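Local coordinates for penicillin-binding protein activator LpoB (Salmonella enterica subsp. enterica serovar Typhimurium, PDB 4Q6V) that probably regulates peptidoglycan synthesis as an outer-membrane lipoprotein whose partner, penicillin-binding protein 1B, depends on it for function, here represented by its C-terminal domain, at residues N4-P9 with P111-Q116; P9-M14 with R49-N54; V25-S30 with G89-V94; S85-I90 with Q97-S102. All coordinates share one frame; numbering follows the deposited sequence.

Contact 1: N4-P9 with P111-Q116; sequences NGAMQP and PALQMQ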
loop_
_atom_site.group_PDB
_atom_site.type_symbol
_atom_site.label_atom_id
_atom_site.label_comp_id
_atom_site.label_asym_id
_atom_site.label_seq_id
_atom_site.Cartn_x
_atom_site.Cartn_y
_atom_site.Cartn_z
ATOM N N ASN A 4 -9.191 0.628 -10.513
ATOM C CA ASN A 4 -10.121 -0.363 -9.924
ATOM C C ASN A 4 -10.079 -1.727 -10.598
ATOM O O ASN A 4 -10.053 -2.775 -9.960
ATOM C CB ASN A 4 -11.568 0.171 -9.894
ATOM C CG ASN A 4 -11.896 1.049 -8.672
ATOM O OD1 ASN A 4 -11.391 0.848 -7.565
ATOM N ND2 ASN A 4 -12.767 2.017 -8.857
ATOM N N GLY A 5 -10.065 -1.738 -11.927
ATOM C CA GLY A 5 -10.023 -2.972 -12.664
ATOM C C GLY A 5 -8.831 -3.799 -12.320
ATOM O O GLY A 5 -8.930 -5.036 -12.214
ATOM N N ALA A 6 -7.700 -3.118 -12.117
ATOM C CA ALA A 6 -6.489 -3.756 -11.634
ATOM C C ALA A 6 -6.499 -4.063 -10.127
ATOM O O ALA A 6 -6.101 -5.175 -9.704
ATOM C CB ALA A 6 -5.306 -2.899 -11.998
HETATM N N MSE A 7 -6.995 -3.104 -9.346
HETATM C CA MSE A 7 -6.838 -3.158 -7.887
HETATM C C MSE A 7 -7.868 -4.060 -7.225
HETATM O O MSE A 7 -7.565 -4.765 -6.274
HETATM C CB MSE A 7 -6.906 -1.766 -7.329
HETATM C CG MSE A 7 -5.530 -1.110 -7.255
HETATM SE SE MSE A 7 -5.666 0.842 -7.057
HETATM C CE MSE A 7 -3.746 1.173 -6.947
ATOM N N GLN A 8 -9.105 -4.087 -7.745
ATOM C CA GLN A 8 -10.216 -4.811 -7.116
ATOM C C GLN A 8 -9.964 -6.305 -7.023
ATOM O O GLN A 8 -10.172 -6.919 -5.972
ATOM C CB GLN A 8 -11.551 -4.567 -7.849
ATOM C CG GLN A 8 -12.055 -3.139 -7.859
ATOM C CD GLN A 8 -12.370 -2.609 -6.483
ATOM O OE1 GLN A 8 -12.717 -3.364 -5.573
ATOM N NE2 GLN A 8 -12.235 -1.285 -6.317
ATOM N N PRO A 9 -9.528 -6.926 -8.117
ATOM C CA PRO A 9 -9.259 -8.343 -8.048
ATOM C C PRO A 9 -8.105 -8.691 -7.103
ATOM O O PRO A 9 -8.120 -9.763 -6.525
ATOM C CB PRO A 9 -8.902 -8.715 -9.489
ATOM C CG PRO A 9 -8.819 -7.465 -10.273
ATOM C CD PRO A 9 -9.596 -6.445 -9.511
ATOM N N PRO A 111 1.213 -0.232 -17.586
ATOM C CA PRO A 111 1.925 -0.538 -16.358
ATOM C C PRO A 111 1.614 -1.939 -15.817
ATOM O O PRO A 111 0.545 -2.505 -16.016
ATOM C CB PRO A 111 1.423 0.511 -15.402
ATOM C CG PRO A 111 0.890 1.634 -16.238
ATOM C CD PRO A 111 0.325 0.937 -17.427
ATOM N N ALA A 112 2.560 -2.494 -15.091
ATOM C CA ALA A 112 2.320 -3.654 -14.216
ATOM C C ALA A 112 2.213 -3.254 -12.749
ATOM O O ALA A 112 3.124 -2.689 -12.159
ATOM C CB ALA A 112 3.360 -4.725 -14.473
ATOM N N LEU A 113 1.052 -3.503 -12.142
ATOM C CA LEU A 113 0.803 -3.275 -10.712
ATOM C C LEU A 113 1.228 -4.517 -9.912
ATOM O O LEU A 113 0.868 -5.626 -10.211
ATOM C CB LEU A 113 -0.657 -2.918 -10.482
ATOM C CG LEU A 113 -1.041 -2.455 -9.085
ATOM C CD1 LEU A 113 -0.374 -1.172 -8.714
ATOM C CD2 LEU A 113 -2.535 -2.307 -9.004
ATOM N N GLN A 114 2.082 -4.314 -8.916
ATOM C CA GLN A 114 2.484 -5.372 -7.994
ATOM C C GLN A 114 2.279 -4.898 -6.574
ATOM O O GLN A 114 2.506 -3.725 -6.272
ATOM C CB GLN A 114 3.933 -5.803 -8.235
ATOM C CG GLN A 114 4.091 -6.522 -9.569
ATOM C CD GLN A 114 5.493 -6.506 -10.157
ATOM O OE1 GLN A 114 6.332 -5.688 -9.778
ATOM N NE2 GLN A 114 5.747 -7.405 -11.111
HETATM N N MSE A 115 1.837 -5.818 -5.730
HETATM C CA MSE A 115 1.512 -5.451 -4.334
HETATM C C MSE A 115 2.073 -6.500 -3.423
HETATM O O MSE A 115 2.203 -7.654 -3.784
HETATM C CB MSE A 115 -0.001 -5.350 -4.147
HETATM C CG MSE A 115 -0.576 -4.137 -4.867
HETATM SE SE MSE A 115 -2.495 -3.859 -4.469
HETATM C CE MSE A 115 -2.987 -5.741 -4.520
ATOM N N GLN A 116 2.460 -6.099 -2.216
ATOM C CA GLN A 116 2.903 -7.029 -1.200
ATOM C C GLN A 116 2.432 -6.628 0.205
ATOM O O GLN A 116 2.466 -5.447 0.572
ATOM C CB GLN A 116 4.403 -7.111 -1.246
ATOM C CG GLN A 116 4.971 -6.968 -2.654
ATOM C CD GLN A 116 6.377 -6.516 -2.546
ATOM O OE1 GLN A 116 7.225 -7.312 -2.103
ATOM N NE2 GLN A 116 6.629 -5.257 -2.922
#

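Contact 2: P9-M14 with R49-N54; sequences PLVSKM and RNALAN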
loop_
_atom_site.group_PDB
_atom_site.type_symbol
_atom_site.label_atom_id
_atom_site.label_comp_id
_atom_site.label_asym_id
_atom_site.label_seq_id
_atom_site.Cartn_x
_atom_site.Cartn_y
_atom_site.Cartn_z
ATOM N N PRO A 9 -9.528 -6.926 -8.117
ATOM C CA PRO A 9 -9.259 -8.343 -8.048
ATOM C C PRO A 9 -8.105 -8.691 -7.103
ATOM O O PRO A 9 -8.120 -9.763 -6.525
ATOM C CB PRO A 9 -8.902 -8.715 -9.489
ATOM C CG PRO A 9 -8.819 -7.465 -10.273
ATOM C CD PRO A 9 -9.596 -6.445 -9.511
ATOM N N LEU A 10 -7.111 -7.798 -6.998
ATOM C CA LEU A 10 -5.912 -8.062 -6.181
ATOM C C LEU A 10 -6.298 -7.898 -4.711
ATOM O O LEU A 10 -5.926 -8.701 -3.860
ATOM C CB LEU A 10 -4.810 -7.100 -6.546
ATOM C CG LEU A 10 -4.101 -7.280 -7.889
ATOM C CD1 LEU A 10 -3.065 -6.207 -8.151
ATOM C CD2 LEU A 10 -3.434 -8.639 -7.906
ATOM N N VAL A 11 -7.079 -6.871 -4.408
ATOM C CA VAL A 11 -7.579 -6.705 -3.026
ATOM C C VAL A 11 -8.440 -7.880 -2.588
ATOM O O VAL A 11 -8.386 -8.348 -1.463
ATOM C CB VAL A 11 -8.345 -5.400 -2.855
ATOM C CG1 VAL A 11 -9.135 -5.416 -1.559
ATOM C CG2 VAL A 11 -7.366 -4.236 -2.893
ATOM N N SER A 12 -9.255 -8.365 -3.507
ATOM C CA SER A 12 -10.129 -9.496 -3.261
ATOM C C SER A 12 -9.334 -10.750 -2.988
ATOM O O SER A 12 -9.684 -11.442 -2.048
ATOM C CB SER A 12 -11.048 -9.696 -4.487
ATOM O OG SER A 12 -11.885 -10.798 -4.272
ATOM N N LYS A 13 -8.265 -10.991 -3.745
ATOM C CA LYS A 13 -7.388 -12.113 -3.543
ATOM C C LYS A 13 -6.535 -11.981 -2.273
ATOM O O LYS A 13 -6.157 -12.979 -1.645
ATOM C CB LYS A 13 -6.421 -12.261 -4.690
ATOM C CG LYS A 13 -7.064 -12.579 -6.027
ATOM C CD LYS A 13 -6.132 -12.387 -7.234
ATOM C CE LYS A 13 -4.767 -13.016 -6.980
ATOM N NZ LYS A 13 -3.790 -12.750 -8.076
HETATM N N MSE A 14 -6.223 -10.740 -1.898
HETATM C CA MSE A 14 -5.442 -10.519 -0.665
HETATM C C MSE A 14 -6.307 -10.814 0.541
HETATM O O MSE A 14 -5.834 -11.330 1.533
HETATM C CB MSE A 14 -4.973 -9.079 -0.601
HETATM C CG MSE A 14 -4.075 -8.809 0.605
HETATM SE SE MSE A 14 -3.901 -6.865 0.748
HETATM C CE MSE A 14 -5.539 -6.504 1.740
ATOM N N ARG A 49 -6.818 2.921 -1.368
ATOM C CA ARG A 49 -7.291 3.107 0.010
ATOM C C ARG A 49 -8.803 2.844 0.031
ATOM O O ARG A 49 -9.353 2.219 0.964
ATOM C CB ARG A 49 -6.931 4.487 0.517
ATOM C CG ARG A 49 -5.463 4.699 0.878
ATOM C CD ARG A 49 -5.194 6.155 1.237
ATOM N NE ARG A 49 -6.031 6.562 2.346
ATOM C CZ ARG A 49 -5.701 6.561 3.638
ATOM N NH1 ARG A 49 -4.495 6.217 4.027
ATOM N NH2 ARG A 49 -6.582 6.931 4.561
ATOM N N ASN A 50 -9.481 3.271 -1.041
ATOM C CA ASN A 50 -10.929 3.034 -1.144
ATOM C C ASN A 50 -11.291 1.583 -1.277
ATOM O O ASN A 50 -12.112 1.077 -0.520
ATOM C CB ASN A 50 -11.512 3.888 -2.258
ATOM C CG ASN A 50 -11.533 5.361 -1.898
ATOM O OD1 ASN A 50 -11.147 6.219 -2.689
ATOM N ND2 ASN A 50 -11.981 5.670 -0.695
ATOM N N ALA A 51 -10.621 0.903 -2.203
ATOM C CA ALA A 51 -10.796 -0.529 -2.374
ATOM C C ALA A 51 -10.569 -1.299 -1.057
ATOM O O ALA A 51 -11.263 -2.279 -0.781
ATOM C CB ALA A 51 -9.886 -1.099 -3.453
ATOM N N LEU A 52 -9.618 -0.824 -0.252
ATOM C CA LEU A 52 -9.286 -1.483 0.998
ATOM C C LEU A 52 -10.245 -1.171 2.132
ATOM O O LEU A 52 -10.541 -2.067 2.945
ATOM C CB LEU A 52 -7.878 -1.084 1.401
ATOM C CG LEU A 52 -6.784 -1.647 0.510
ATOM C CD1 LEU A 52 -5.491 -0.898 0.723
ATOM C CD2 LEU A 52 -6.596 -3.135 0.734
ATOM N N ALA A 53 -10.692 0.092 2.206
ATOM C CA ALA A 53 -11.681 0.529 3.180
ATOM C C ALA A 53 -13.068 -0.044 2.934
ATOM O O ALA A 53 -13.833 -0.162 3.881
ATOM C CB ALA A 53 -11.783 2.047 3.208
ATOM N N ASN A 54 -13.373 -0.409 1.692
ATOM C CA ASN A 54 -14.699 -0.880 1.303
ATOM C C ASN A 54 -14.766 -2.395 1.335
ATOM O O ASN A 54 -15.735 -2.953 1.849
ATOM C CB ASN A 54 -15.084 -0.361 -0.103
ATOM C CG ASN A 54 -15.280 1.154 -0.145
ATOM O OD1 ASN A 54 -15.340 1.843 0.882
ATOM N ND2 ASN A 54 -15.381 1.701 -1.349
#

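Contact 3: V25-S30 with G89-V94; sequences VLLVDS and GIARNV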
loop_
_atom_site.group_PDB
_atom_site.type_symbol
_atom_site.label_atom_id
_atom_site.label_comp_id
_atom_site.label_asym_id
_atom_site.label_seq_id
_atom_site.Cartn_x
_atom_site.Cartn_y
_atom_site.Cartn_z
ATOM N N VAL A 25 -5.846 -2.968 11.445
ATOM C CA VAL A 25 -5.299 -1.669 11.131
ATOM C C VAL A 25 -4.222 -1.911 10.069
ATOM O O VAL A 25 -3.269 -2.715 10.232
ATOM C CB VAL A 25 -4.733 -0.997 12.370
ATOM C CG1 VAL A 25 -4.198 0.395 12.029
ATOM C CG2 VAL A 25 -5.782 -0.933 13.496
ATOM N N LEU A 26 -4.365 -1.199 8.968
ATOM C CA LEU A 26 -3.507 -1.419 7.785
ATOM C C LEU A 26 -2.868 -0.099 7.421
ATOM O O LEU A 26 -3.550 0.883 7.238
ATOM C CB LEU A 26 -4.309 -2.050 6.665
ATOM C CG LEU A 26 -3.615 -2.056 5.297
ATOM C CD1 LEU A 26 -2.500 -3.098 5.211
ATOM C CD2 LEU A 26 -4.677 -2.314 4.247
ATOM N N LEU A 27 -1.544 -0.074 7.323
ATOM C CA LEU A 27 -0.818 1.006 6.728
ATOM C C LEU A 27 -0.612 0.847 5.222
ATOM O O LEU A 27 0.082 -0.042 4.763
ATOM C CB LEU A 27 0.531 1.172 7.448
ATOM C CG LEU A 27 1.470 2.249 6.928
ATOM C CD1 LEU A 27 0.735 3.544 6.696
ATOM C CD2 LEU A 27 2.699 2.454 7.810
ATOM N N VAL A 28 -1.211 1.742 4.457
ATOM C CA VAL A 28 -1.174 1.658 2.986
ATOM C C VAL A 28 -0.090 2.585 2.440
ATOM O O VAL A 28 -0.237 3.813 2.438
ATOM C CB VAL A 28 -2.533 2.084 2.358
ATOM C CG1 VAL A 28 -2.456 2.078 0.832
ATOM C CG2 VAL A 28 -3.610 1.169 2.837
ATOM N N ASP A 29 1.019 1.989 2.006
ATOM C CA ASP A 29 2.116 2.781 1.471
ATOM C C ASP A 29 1.650 3.345 0.116
ATOM O O ASP A 29 0.819 2.728 -0.563
ATOM C CB ASP A 29 3.389 1.936 1.387
ATOM C CG ASP A 29 4.661 2.731 1.539
ATOM O OD1 ASP A 29 4.590 3.963 1.770
ATOM O OD2 ASP A 29 5.734 2.083 1.409
ATOM N N SER A 30 2.131 4.544 -0.215
ATOM C CA SER A 30 1.714 5.211 -1.446
ATOM C C SER A 30 2.282 4.427 -2.639
ATOM O O SER A 30 3.395 3.899 -2.586
ATOM C CB SER A 30 2.102 6.699 -1.435
ATOM O OG SER A 30 3.499 6.849 -1.531
ATOM N N GLY A 89 9.148 0.772 11.338
ATOM C CA GLY A 89 9.333 1.803 12.362
ATOM C C GLY A 89 8.078 2.642 12.500
ATOM O O GLY A 89 7.630 2.890 13.614
ATOM N N ILE A 90 7.475 3.031 11.380
ATOM C CA ILE A 90 6.284 3.844 11.374
ATOM C C ILE A 90 5.069 3.026 11.795
ATOM O O ILE A 90 4.264 3.458 12.605
ATOM C CB ILE A 90 6.049 4.524 9.994
ATOM C CG1 ILE A 90 7.149 5.523 9.644
ATOM C CG2 ILE A 90 4.717 5.270 9.963
ATOM C CD1 ILE A 90 7.218 6.706 10.562
ATOM N N ALA A 91 4.941 1.808 11.271
ATOM C CA ALA A 91 3.816 0.930 11.550
ATOM C C ALA A 91 3.699 0.720 13.029
ATOM O O ALA A 91 2.589 0.732 13.592
ATOM C CB ALA A 91 4.016 -0.382 10.827
ATOM N N ARG A 92 4.832 0.565 13.718
ATOM C CA ARG A 92 4.802 0.289 15.176
ATOM C C ARG A 92 4.319 1.467 16.009
ATOM O O ARG A 92 3.539 1.282 16.961
ATOM C CB ARG A 92 6.171 -0.184 15.653
ATOM C CG ARG A 92 6.587 -1.527 15.057
ATOM C CD ARG A 92 7.567 -2.272 15.966
ATOM N NE ARG A 92 7.739 -3.682 15.578
ATOM C CZ ARG A 92 8.794 -4.162 14.920
ATOM N NH1 ARG A 92 9.819 -3.386 14.560
ATOM N NH2 ARG A 92 8.833 -5.455 14.615
ATOM N N ASN A 93 4.738 2.673 15.616
ATOM C CA ASN A 93 4.257 3.881 16.264
ATOM C C ASN A 93 2.772 4.082 16.139
ATOM O O ASN A 93 2.183 4.547 17.101
ATOM C CB ASN A 93 4.997 5.128 15.754
ATOM C CG ASN A 93 5.994 5.686 16.759
ATOM O OD1 ASN A 93 6.230 6.901 16.822
ATOM N ND2 ASN A 93 6.585 4.802 17.568
ATOM N N VAL A 94 2.183 3.744 14.990
ATOM C CA VAL A 94 0.770 4.035 14.693
ATOM C C VAL A 94 -0.195 2.898 15.004
ATOM O O VAL A 94 -1.417 3.040 14.825
ATOM C CB VAL A 94 0.570 4.457 13.218
ATOM C CG1 VAL A 94 1.353 5.737 12.964
ATOM C CG2 VAL A 94 0.971 3.353 12.211
#

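Contact 4: S85-I90 with Q97-S102; sequences SKAIGI and QYVLYS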
loop_
_atom_site.group_PDB
_atom_site.type_symbol
_atom_site.label_atom_id
_atom_site.label_comp_id
_atom_site.label_asym_id
_atom_site.label_seq_id
_atom_site.Cartn_x
_atom_site.Cartn_y
_atom_site.Cartn_z
ATOM N N SER A 85 12.513 -0.949 6.824
ATOM C CA SER A 85 12.787 -0.603 8.216
ATOM C C SER A 85 12.099 0.697 8.594
ATOM O O SER A 85 11.686 0.861 9.727
ATOM C CB SER A 85 14.308 -0.504 8.450
ATOM O OG SER A 85 14.899 0.548 7.695
ATOM N N LYS A 86 11.975 1.618 7.648
ATOM C CA LYS A 86 11.209 2.849 7.890
ATOM C C LYS A 86 9.711 2.551 7.990
ATOM O O LYS A 86 9.015 3.109 8.807
ATOM C CB LYS A 86 11.444 3.865 6.782
ATOM C CG LYS A 86 12.792 4.569 6.855
ATOM C CD LYS A 86 12.937 5.549 5.701
ATOM C CE LYS A 86 14.375 6.041 5.559
ATOM N NZ LYS A 86 14.450 7.100 4.517
ATOM N N ALA A 87 9.219 1.635 7.170
ATOM C CA ALA A 87 7.801 1.295 7.152
ATOM C C ALA A 87 7.392 0.594 8.438
ATOM O O ALA A 87 6.356 0.889 9.022
ATOM C CB ALA A 87 7.467 0.469 5.927
ATOM N N ILE A 88 8.227 -0.294 8.928
ATOM C CA ILE A 88 7.958 -0.999 10.170
ATOM C C ILE A 88 8.113 -0.071 11.384
ATOM O O ILE A 88 7.344 -0.170 12.366
ATOM C CB ILE A 88 8.886 -2.213 10.353
ATOM C CG1 ILE A 88 8.603 -3.219 9.261
ATOM C CG2 ILE A 88 8.627 -2.911 11.672
ATOM C CD1 ILE A 88 9.642 -4.299 9.133
ATOM N N GLY A 89 9.148 0.772 11.338
ATOM C CA GLY A 89 9.333 1.803 12.362
ATOM C C GLY A 89 8.078 2.642 12.500
ATOM O O GLY A 89 7.630 2.890 13.614
ATOM N N ILE A 90 7.475 3.031 11.380
ATOM C CA ILE A 90 6.284 3.844 11.374
ATOM C C ILE A 90 5.069 3.026 11.795
ATOM O O ILE A 90 4.264 3.458 12.605
ATOM C CB ILE A 90 6.049 4.524 9.994
ATOM C CG1 ILE A 90 7.149 5.523 9.644
ATOM C CG2 ILE A 90 4.717 5.270 9.963
ATOM C CD1 ILE A 90 7.218 6.706 10.562
ATOM N N GLN A 97 -1.080 -3.433 12.084
ATOM C CA GLN A 97 -0.751 -4.866 12.045
ATOM C C GLN A 97 -0.094 -5.266 10.717
ATOM O O GLN A 97 0.740 -6.190 10.673
ATOM C CB GLN A 97 -2.027 -5.668 12.295
ATOM C CG GLN A 97 -1.818 -7.186 12.401
ATOM C CD GLN A 97 -3.118 -7.946 12.701
ATOM O OE1 GLN A 97 -4.175 -7.346 12.968
ATOM N NE2 GLN A 97 -3.039 -9.263 12.683
ATOM N N TYR A 98 -0.455 -4.581 9.633
ATOM C CA TYR A 98 0.053 -4.826 8.318
ATOM C C TYR A 98 0.572 -3.580 7.635
ATOM O O TYR A 98 0.121 -2.458 7.901
ATOM C CB TYR A 98 -1.038 -5.444 7.434
ATOM C CG TYR A 98 -1.737 -6.672 7.968
ATOM C CD1 TYR A 98 -1.158 -7.936 7.867
ATOM C CD2 TYR A 98 -2.976 -6.578 8.555
ATOM C CE1 TYR A 98 -1.812 -9.062 8.344
ATOM C CE2 TYR A 98 -3.628 -7.685 9.044
ATOM C CZ TYR A 98 -3.056 -8.925 8.931
ATOM O OH TYR A 98 -3.737 -10.015 9.430
ATOM N N VAL A 99 1.551 -3.797 6.747
ATOM C CA VAL A 99 1.945 -2.779 5.790
ATOM C C VAL A 99 1.732 -3.265 4.375
ATOM O O VAL A 99 2.153 -4.394 4.005
ATOM C CB VAL A 99 3.414 -2.331 5.993
ATOM C CG1 VAL A 99 3.886 -1.514 4.833
ATOM C CG2 VAL A 99 3.565 -1.527 7.253
ATOM N N LEU A 100 1.103 -2.426 3.562
ATOM C CA LEU A 100 0.911 -2.751 2.147
ATOM C C LEU A 100 1.808 -1.923 1.238
ATOM O O LEU A 100 1.690 -0.677 1.210
ATOM C CB LEU A 100 -0.567 -2.649 1.760
ATOM C CG LEU A 100 -0.903 -3.012 0.310
ATOM C CD1 LEU A 100 -0.595 -4.443 0.003
ATOM C CD2 LEU A 100 -2.390 -2.774 0.104
ATOM N N TYR A 101 2.704 -2.613 0.538
ATOM C CA TYR A 101 3.467 -1.968 -0.502
ATOM C C TYR A 101 2.845 -2.193 -1.866
ATOM O O TYR A 101 2.353 -3.286 -2.111
ATOM C CB TYR A 101 4.901 -2.448 -0.480
ATOM C CG TYR A 101 5.603 -2.395 0.861
ATOM C CD1 TYR A 101 6.267 -1.247 1.282
ATOM C CD2 TYR A 101 5.675 -3.539 1.660
ATOM C CE1 TYR A 101 6.951 -1.204 2.490
ATOM C CE2 TYR A 101 6.377 -3.519 2.865
ATOM C CZ TYR A 101 7.007 -2.359 3.259
ATOM O OH TYR A 101 7.661 -2.332 4.478
ATOM N N SER A 102 2.899 -1.191 -2.735
ATOM C CA SER A 102 2.508 -1.318 -4.133
ATOM C C SER A 102 3.317 -0.405 -5.069
ATOM O O SER A 102 3.837 0.662 -4.664
ATOM C CB SER A 102 0.984 -1.098 -4.253
ATOM O OG SER A 102 0.648 0.190 -3.860
#

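Contact 1: N4-P9 with P111-Q116
No ring or amide takes part where Leu113 meets Ala6 and Met7; the flat groups lie on the far side of the helix, where the amide of Gln8 reaches back one turn to that of Asn4. Gln8 NE2 donates to Asn4 OD1 at 2.6 Å with the acceptor almost in the Gln8 amide plane, yet the nitrogen stands well above the Asn4 carbonyl plane, 59° out of it, and so misses the lone-pair direction. Toward the strand the helix offers Ala6 and Met7, and the contact is made by carbon atoms alone. This is helix-on-sheet packing of a mixed alpha-beta domain, in which helix 3-15 lies against strand 112-119. One methyl of the strand carries the contact: Leu113 CD2 sits 3.7 Å from Met7 CG and 4.1 Å from Ala6 CB. It is brought there by a first torsion of -171°, which sets CG of Leu113 anti to its own nitrogen. Met7, a selenomethionine introduced for the structure determination, runs out extended beyond CG and crosses the leucine at about a right angle, continuing to Thr47 and Leu48 of helix 41-54. Leu10, one turn on from Ala6, and Val133 also pack on Leu113.

Contact 2: P9-M14 with R49-N54
Met14, which meets Leu52 across two neighbouring helices, has its N bonded to Leu10 O at 2.8 Å; Ala53 N to Arg49 O, also 2.8 Å, matches it in the other helix. No hydrogen bond joins the helices: this is an apolar helix-helix contact of the mixed alpha-beta domain, resting on methyl groups. The axes of segments 9-14 and 49-54 approach to 10.0 Å and run in broadly the same direction, crossing at -39°. Val11 presents both branches. Its CG2, set beside the backbone nitrogen, lies 3.9 Å from Leu52 CD2 and 4.1 Å from Ala51 CB, whereas its CG1 comes to 3.9 Å from Ala51 O. The small alanine and the branched leucine thus receive one valine between them, and the valine and leucine side chains meet obliquely. Met14, a selenomethionine, approaches the same leucine methyl from the next turn. Its chain bends at the last torsion (84°), which brings CE within 3.7 Å of Leu52 CD2, the side chains crossing at about a right angle. Beneath the helix pair lies one face of the sheet: Met14 rests on Leu117 of strand 112-119, Leu52 on Leu26 and Val28 of strand 25-35, and both touch Phe58.

Contact 3: V25-S30 with G89-V94
Leu27 of strand 25-35 reaches up from the sheet to Ile90 and Ala91 of helix 84-94. The helix belongs to the long connection from strand 59-60 to the parallel strand 98-106, a beta-alpha-beta crossover that must pass over strand 25-35 because that strand lies between the two in the sheet; this contact is made along the way. Rotamers decide which atoms meet. In Leu27 the first torsion, 178°, extends CG away from the backbone nitrogen, and the side chain leaves the strand toward the helix with CD2 as its leading atom. The two branches of Ile90 take different directions. Its CG2, lying anti to the backbone nitrogen, is the branch offered to the strand, 4.1 Å from Leu27 CD2. CG1, beside the nitrogen, carries the longer arm away from the strand, with CD1 turned by a second torsion of -65°; elsewhere the isoleucine packs on Leu66 and Leu73. The leucine and isoleucine meet at an oblique angle. No hydrogen bond joins the two segments. Leu66 of helix 63-72 also touches Leu27, while Ala91 is shared with Val99 of the adjoining strand, which places the contact within the apolar layer between the sheet and its helices. Leu27 CD2 lies 4.2 Å from Ala91 N and 4.3 Å from Ala91 CB.

Contact 4: S85-I90 with Q97-S102
Val99 is the first residue along 97-102 to touch the helix, and it meets Ala87 with both methyls. Its CG1 stands 4.2 Å from Ala87 CB, and its CG2 comes to 4.1 Å from Ala87 O. Leu100 follows with its side chain on the other face of the sheet, packed on Leu26, as the alternation of a beta strand requires. Tyr101 then returns to the helix side. Its first torsion, -51°, puts the ring carbon CG beside the backbone nitrogen, and the ring lies back along the strand: CG1 of Val99 sits 3.6 Å above one ring face, displaced toward the rim. The phenol end carries on to the helix, where Ala87 CB meets it obliquely, 3.9 Å from Tyr101 CE1 and a close 3.2 Å from Tyr101 OH. That hydroxyl is buried by the contact and has no hydrogen-bonding partner in the model. The methyl of Ala87 thus rests against a valine and a tyrosine two residues apart on one strand, which themselves pack together. The contact packs the helix of a beta-alpha-beta crossover on the strand that follows it after a short turn. Around this point, strand 98-106 lies between strands 25-35 and 112-119, with Tyr101 touching Asp29 of the former and Met118 of the latter, while helix 84-94 packs through Ile90 against helix 63-72.

From the N terminus, helix 3-15 opens contact 1, whose loop closes only at strand 112-119 and encloses the other three contacts. Contact 2 begins on the same helix, sharing Pro9, and closes at helix 41-54. Before it closes, strand 25-35 opens contact 3, so contacts 2 and 3 cross. Contact 3 closes on helix 84-94, where contact 4 starts; they share Gly89 and Ile90, and contact 4 closes on strand 98-106, in series with contact 2. Contact 1 ties helix 3-15 to one face of the sheet and contact 2 joins helix 41-54 to that helix, whereas contacts 3 and 4 tie helix 84-94 to the other face. Leu52 of contact 2 touches Leu100.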